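Local coordinates for protein response regulator ChrA (PDB 4YN8) that probably binds DNA to regulate transcription, acting as the response regulator of a haem-sensing two-component system in Corynebacterium diphtheriae, at residues A37-S41 with M57-D61; I24-D30 with E107-H111. The protein carries 1 engineered substitution. One frame throughout, in Å; residues are numbered along the deposited sequence.

Contact 1: A37-S41 with M57-D61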
loop_
_atom_site.group_PDB
_atom_site.type_symbol
_atom_site.label_atom_id
_atom_site.label_comp_id
_atom_site.label_asym_id
_atom_site.label_seq_id
_atom_site.Cartn_x
_atom_site.Cartn_y
_atom_site.Cartn_z
ATOM N N ALA A 37 -15.383 2.640 15.828
ATOM C CA ALA A 37 -15.586 3.766 14.966
ATOM C C ALA A 37 -15.571 3.296 13.528
ATOM O O ALA A 37 -15.081 2.190 13.267
ATOM C CB ALA A 37 -14.512 4.823 15.173
ATOM N N SER A 38 -16.067 4.137 12.634
ATOM C CA SER A 38 -16.093 3.798 11.201
ATOM C C SER A 38 -15.006 4.535 10.365
ATOM O O SER A 38 -14.839 4.288 9.148
ATOM C CB SER A 38 -17.499 3.974 10.694
ATOM O OG SER A 38 -17.753 5.314 10.688
ATOM N N ASP A 39 -14.261 5.437 11.014
ATOM C CA ASP A 39 -13.063 6.036 10.432
ATOM C C ASP A 39 -12.204 6.635 11.549
ATOM O O ASP A 39 -12.552 6.519 12.701
ATOM C CB ASP A 39 -13.417 7.091 9.394
ATOM C CG ASP A 39 -14.201 8.224 9.965
ATOM O OD1 ASP A 39 -13.663 8.976 10.820
ATOM O OD2 ASP A 39 -15.334 8.384 9.446
ATOM N N GLY A 40 -11.088 7.255 11.189
ATOM C CA GLY A 40 -10.152 7.729 12.174
ATOM C C GLY A 40 -10.304 9.177 12.609
ATOM O O GLY A 40 -9.390 9.723 13.196
ATOM N N SER A 41 -11.398 9.810 12.263
ATOM C CA SER A 41 -11.614 11.235 12.554
ATOM C C SER A 41 -12.071 11.485 13.984
ATOM O O SER A 41 -12.908 10.733 14.529
ATOM C CB SER A 41 -12.665 11.798 11.591
ATOM O OG SER A 41 -12.247 11.670 10.247
ATOM N N MET A 57 -10.653 3.590 4.641
ATOM C CA MET A 57 -11.843 4.218 5.238
ATOM C C MET A 57 -11.930 5.645 4.711
ATOM O O MET A 57 -10.910 6.322 4.591
ATOM C CB MET A 57 -11.717 4.326 6.767
ATOM C CG MET A 57 -11.467 2.996 7.405
ATOM S SD MET A 57 -11.291 2.932 9.194
ATOM C CE MET A 57 -9.783 3.831 9.387
ATOM N N PRO A 58 -13.155 6.128 4.482
ATOM C CA PRO A 58 -13.319 7.487 3.987
ATOM C C PRO A 58 -13.019 8.485 5.102
ATOM O O PRO A 58 -13.125 8.179 6.297
ATOM C CB PRO A 58 -14.817 7.500 3.608
ATOM C CG PRO A 58 -15.450 6.788 4.755
ATOM C CD PRO A 58 -14.443 5.627 5.034
ATOM N N GLY A 59 -12.635 9.690 4.744
ATOM C CA GLY A 59 -12.353 10.701 5.725
ATOM C C GLY A 59 -10.946 10.529 6.218
ATOM O O GLY A 59 -10.021 11.017 5.596
ATOM N N THR A 60 -10.758 9.894 7.357
ATOM C CA THR A 60 -9.416 9.638 7.864
ATOM C C THR A 60 -9.194 8.156 7.802
ATOM O O THR A 60 -9.901 7.390 8.468
ATOM C CB THR A 60 -9.265 10.112 9.337
ATOM O OG1 THR A 60 -9.565 11.522 9.397
ATOM C CG2 THR A 60 -7.899 9.865 9.895
ATOM N N ASP A 61 -8.259 7.744 6.956
ATOM C CA ASP A 61 -7.977 6.337 6.782
ATOM C C ASP A 61 -6.988 5.846 7.862
ATOM O O ASP A 61 -6.540 6.597 8.708
ATOM C CB ASP A 61 -7.520 6.013 5.340
ATOM C CG ASP A 61 -6.148 6.554 4.988
ATOM O OD1 ASP A 61 -5.317 6.860 5.858
ATOM O OD2 ASP A 61 -5.839 6.614 3.748
#

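Contact 2: I24-D30 with E107-H111. With MG (magnesium ion), chain I; SO4 (sulfate ion), chain E.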
loop_
_atom_site.group_PDB
_atom_site.type_symbol
_atom_site.label_atom_id
_atom_site.label_comp_id
_atom_site.label_asym_id
_atom_site.label_seq_id
_atom_site.Cartn_x
_atom_site.Cartn_y
_atom_site.Cartn_z
ATOM N N ILE A 24 -14.767 -11.849 17.707
ATOM C CA ILE A 24 -13.532 -12.559 17.985
ATOM C C ILE A 24 -12.746 -11.924 19.124
ATOM O O ILE A 24 -12.279 -12.606 20.056
ATOM C CB ILE A 24 -12.634 -12.647 16.757
ATOM C CG1 ILE A 24 -13.281 -13.494 15.664
ATOM C CG2 ILE A 24 -11.305 -13.249 17.162
ATOM C CD1 ILE A 24 -12.676 -13.277 14.300
ATOM N N LEU A 25 -12.525 -10.621 19.053
ATOM C CA LEU A 25 -11.782 -9.959 20.104
ATOM C C LEU A 25 -12.414 -10.130 21.493
ATOM O O LEU A 25 -11.706 -10.450 22.478
ATOM C CB LEU A 25 -11.606 -8.462 19.772
ATOM C CG LEU A 25 -10.688 -8.164 18.572
ATOM C CD1 LEU A 25 -10.918 -6.778 18.027
ATOM C CD2 LEU A 25 -9.227 -8.348 18.935
ATOM N N ASP A 26 -13.737 -9.916 21.554
ATOM C CA ASP A 26 -14.471 -9.974 22.840
ATOM C C ASP A 26 -14.497 -11.401 23.372
ATOM O O ASP A 26 -14.576 -11.600 24.604
ATOM C CB ASP A 26 -15.890 -9.426 22.673
ATOM C CG ASP A 26 -15.988 -7.931 22.914
ATOM O OD1 ASP A 26 -15.206 -7.321 23.716
ATOM O OD2 ASP A 26 -16.931 -7.357 22.337
ATOM N N SER A 27 -14.330 -12.386 22.486
ATOM C CA SER A 27 -14.349 -13.778 22.927
ATOM C C SER A 27 -13.170 -14.152 23.828
ATOM O O SER A 27 -13.262 -15.179 24.523
ATOM C CB SER A 27 -14.443 -14.754 21.758
ATOM O OG SER A 27 -13.206 -14.894 21.117
ATOM N N PHE A 28 -12.059 -13.405 23.793
ATOM C CA PHE A 28 -10.954 -13.610 24.706
ATOM C C PHE A 28 -11.162 -12.979 26.063
ATOM O O PHE A 28 -11.530 -11.830 26.170
ATOM C CB PHE A 28 -9.627 -13.160 24.100
ATOM C CG PHE A 28 -9.249 -13.970 22.893
ATOM C CD1 PHE A 28 -8.616 -15.202 23.034
ATOM C CD2 PHE A 28 -9.569 -13.524 21.617
ATOM C CE1 PHE A 28 -8.322 -15.982 21.916
ATOM C CE2 PHE A 28 -9.262 -14.292 20.497
ATOM C CZ PHE A 28 -8.634 -15.517 20.659
ATOM N N ASP A 29 -10.874 -13.731 27.119
ATOM C CA ASP A 29 -11.080 -13.257 28.498
ATOM C C ASP A 29 -10.270 -12.024 28.874
ATOM O O ASP A 29 -10.573 -11.343 29.865
ATOM C CB ASP A 29 -10.741 -14.376 29.497
ATOM C CG ASP A 29 -11.689 -15.559 29.397
ATOM O OD1 ASP A 29 -12.871 -15.352 29.056
ATOM O OD2 ASP A 29 -11.252 -16.704 29.665
ATOM N N ASP A 30 -9.217 -11.720 28.105
ATOM C CA ASP A 30 -8.297 -10.644 28.406
ATOM C C ASP A 30 -8.343 -9.459 27.446
ATOM O O ASP A 30 -7.463 -8.608 27.508
ATOM C CB ASP A 30 -6.854 -11.140 28.536
ATOM C CG ASP A 30 -6.348 -11.869 27.314
ATOM O OD1 ASP A 30 -7.182 -12.280 26.454
ATOM O OD2 ASP A 30 -5.106 -12.065 27.229
ATOM N N GLU A 107 -7.493 -17.009 15.114
ATOM C CA GLU A 107 -7.947 -16.145 16.244
ATOM C C GLU A 107 -6.890 -15.973 17.309
ATOM O O GLU A 107 -6.734 -14.883 17.872
ATOM C CB GLU A 107 -9.253 -16.651 16.849
ATOM C CG GLU A 107 -10.358 -16.678 15.778
ATOM C CD GLU A 107 -11.732 -16.996 16.304
ATOM O OE1 GLU A 107 -11.861 -17.160 17.513
ATOM O OE2 GLU A 107 -12.677 -17.106 15.487
ATOM N N SER A 108 -6.126 -17.031 17.586
ATOM C CA SER A 108 -5.073 -16.966 18.575
ATOM C C SER A 108 -3.998 -15.930 18.187
ATOM O O SER A 108 -3.342 -15.313 19.046
ATOM C CB SER A 108 -4.422 -18.350 18.759
ATOM O OG SER A 108 -3.858 -18.805 17.526
ATOM N N ALA A 109 -3.760 -15.835 16.908
ATOM C CA ALA A 109 -2.797 -14.846 16.362
ATOM C C ALA A 109 -3.306 -13.422 16.514
ATOM O O ALA A 109 -2.512 -12.512 16.814
ATOM C CB ALA A 109 -2.457 -15.136 14.906
ATOM N N LEU A 110 -4.596 -13.219 16.365
ATOM C CA LEU A 110 -5.173 -11.899 16.622
ATOM C C LEU A 110 -5.035 -11.559 18.116
ATOM O O LEU A 110 -4.623 -10.478 18.453
ATOM C CB LEU A 110 -6.631 -11.823 16.202
ATOM C CG LEU A 110 -7.315 -10.505 16.506
ATOM C CD1 LEU A 110 -6.556 -9.330 15.878
ATOM C CD2 LEU A 110 -8.713 -10.572 15.945
ATOM N N HIS A 111 -5.348 -12.514 19.001
ATOM C CA HIS A 111 -5.152 -12.309 20.427
ATOM C C HIS A 111 -3.724 -11.951 20.741
ATOM O O HIS A 111 -3.435 -10.974 21.433
ATOM C CB HIS A 111 -5.565 -13.583 21.211
ATOM C CG HIS A 111 -5.089 -13.579 22.620
ATOM N ND1 HIS A 111 -3.814 -14.000 22.971
ATOM C CD2 HIS A 111 -5.676 -13.159 23.765
ATOM C CE1 HIS A 111 -3.637 -13.809 24.268
ATOM N NE2 HIS A 111 -4.762 -13.333 24.772
HETATM MG MG MG I . -13.447 -10.344 26.504
HETATM S S SO4 E . -7.748 -20.535 15.873
HETATM O O1 SO4 E . -8.370 -19.709 14.737
HETATM O O2 SO4 E . -8.840 -21.447 16.368
HETATM O O3 SO4 E . -7.227 -19.775 17.063
HETATM O O4 SO4 E . -6.548 -21.370 15.551
HETATM O O HOH W 1 -14.058 -16.343 18.829
HETATM O O HOH W 2 -12.539 -9.359 28.578
HETATM O O HOH W 3 -14.609 -11.778 27.812
#

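Contact 1: A37-S41 with M57-D61
The carbonyl O of Thr60 takes a hydrogen bond from Gly40 N at 3.0 Å, and the N-H...O angle of 160° shows it to be nearly straight although the donor is tilted out of the carbonyl plane. Here the backbones are nearest, the CA atoms of Gly40 and Thr60 being 4.8 Å apart. A second polar link joins the hydroxyls, with Ser41 OG 2.8 Å from Thr60 OG1. Ser41 and Asp39 were each modelled in two conformers, so the link is described here for one conformer of each. In these conformers Asp39 OD1 accepts from Ser41 N at 2.8 Å, closing an Asx turn that curls the chain round Gly40. Thr60 packs against the turn: its CG2 branch rests on the Gly40 carbonyl group, while OG1 faces Ser41. Beside it, Asp39 CB lies over Pro58 O at 3.3 Å and also meets Thr60 O. Met57 also reaches this loop. Its chain runs straight through chi2 and then bends at chi3 (-67°), which sets SD 3.8 Å from Asp39 CA and turns CE toward Gly40 N. Gly59, with phi at 84°, carries the backbone round the tight bend between Pro58 and Thr60. The stretch from Asp54 to Gly59 is consistent with the loop that follows the phosphoacceptor strand in receiver domains, and Asp54 binds magnesium here with Asp12 and His14. Met57 packs close to Asp54, and also against Ile11 and Asp13. Ala37, at the end of strand 31-37, pairs by backbone bonds with Leu10 and Asp12, while Asp61 caps helix 62-72 through Thr64 N; the contact thus bridges the loops leaving strands 31-37 and 50-53.

Contact 2: I24-D30 with E107-H111
Ile24 crosses the extended chain of Glu107 at a slant, its CG1 3.7 Å from Glu107 OE2, while its CG2 branch meets Glu107 CG and Leu110 CD2. Leu25 crosses Leu110 at about a right angle; although its CB does not aim at the other helix, its CD2 methyl comes to 3.8 Å from Leu110 CD2. At Asp26 the backbone O binds a magnesium ion, as do Phe28 O, Ile31 O and two waters; these three carbonyls on one ion probably steady the turn after the helix. Ser27 OG donates to Ile24 O at 2.7 Å and accepts from a water that also donates to Glu107 OE1, bridging the segments. Phe28 offers one ring face to His111: CB of His111 stands 3.6 Å from the ring centroid and 9° off the normal, a well-centred CH-pi contact. Farther on, Asp30 OD2 accepts from His111 NE2 at 2.8 Å through its syn lone pair. The N-H...O angle is 156°, and the carboxylate is nearly coplanar with the imidazole, OD2 lying close to the ring plane. This acidic partner would probably favour a protonated ring. Chi1 of His111 (166°) swings the ring out opposite its own backbone N, which brings NE2 to Asp30 while CB stays over Phe28. A sulfate, probably from the crystallisation liquor, accepts from Glu107 N and Ser108 N at the N-terminal end of helix 107-119. The contact joins the end of helix 15-26 and the following turn to the first turns of helix 107-119, with Leu25 and His111 both resting on Ile31 of strand 31-37.

Overall arrangement
Both contacts belong to the receiver domain, with centres about 24 Å apart and nearest atoms about 11 Å apart, so they do not touch. Along the chain the order is 24-30, 37-41, 57-61, 107-111: contact 1 is nested inside the loop closed by contact 2. Strand 31-37, outermost in the parallel sheet, connects them, for contact 2 includes the turn that enters it and contact 1 the loop that leaves it. Contact 2 pairs the first and a late helix of the domain, 15-26 and 107-119; contact 1 pairs loops near the magnesium-binding Asp54. Contact 2 therefore ties helices together, whereas contact 1 lies beside the metal site, joining the loops after strands 31-37 and 50-53.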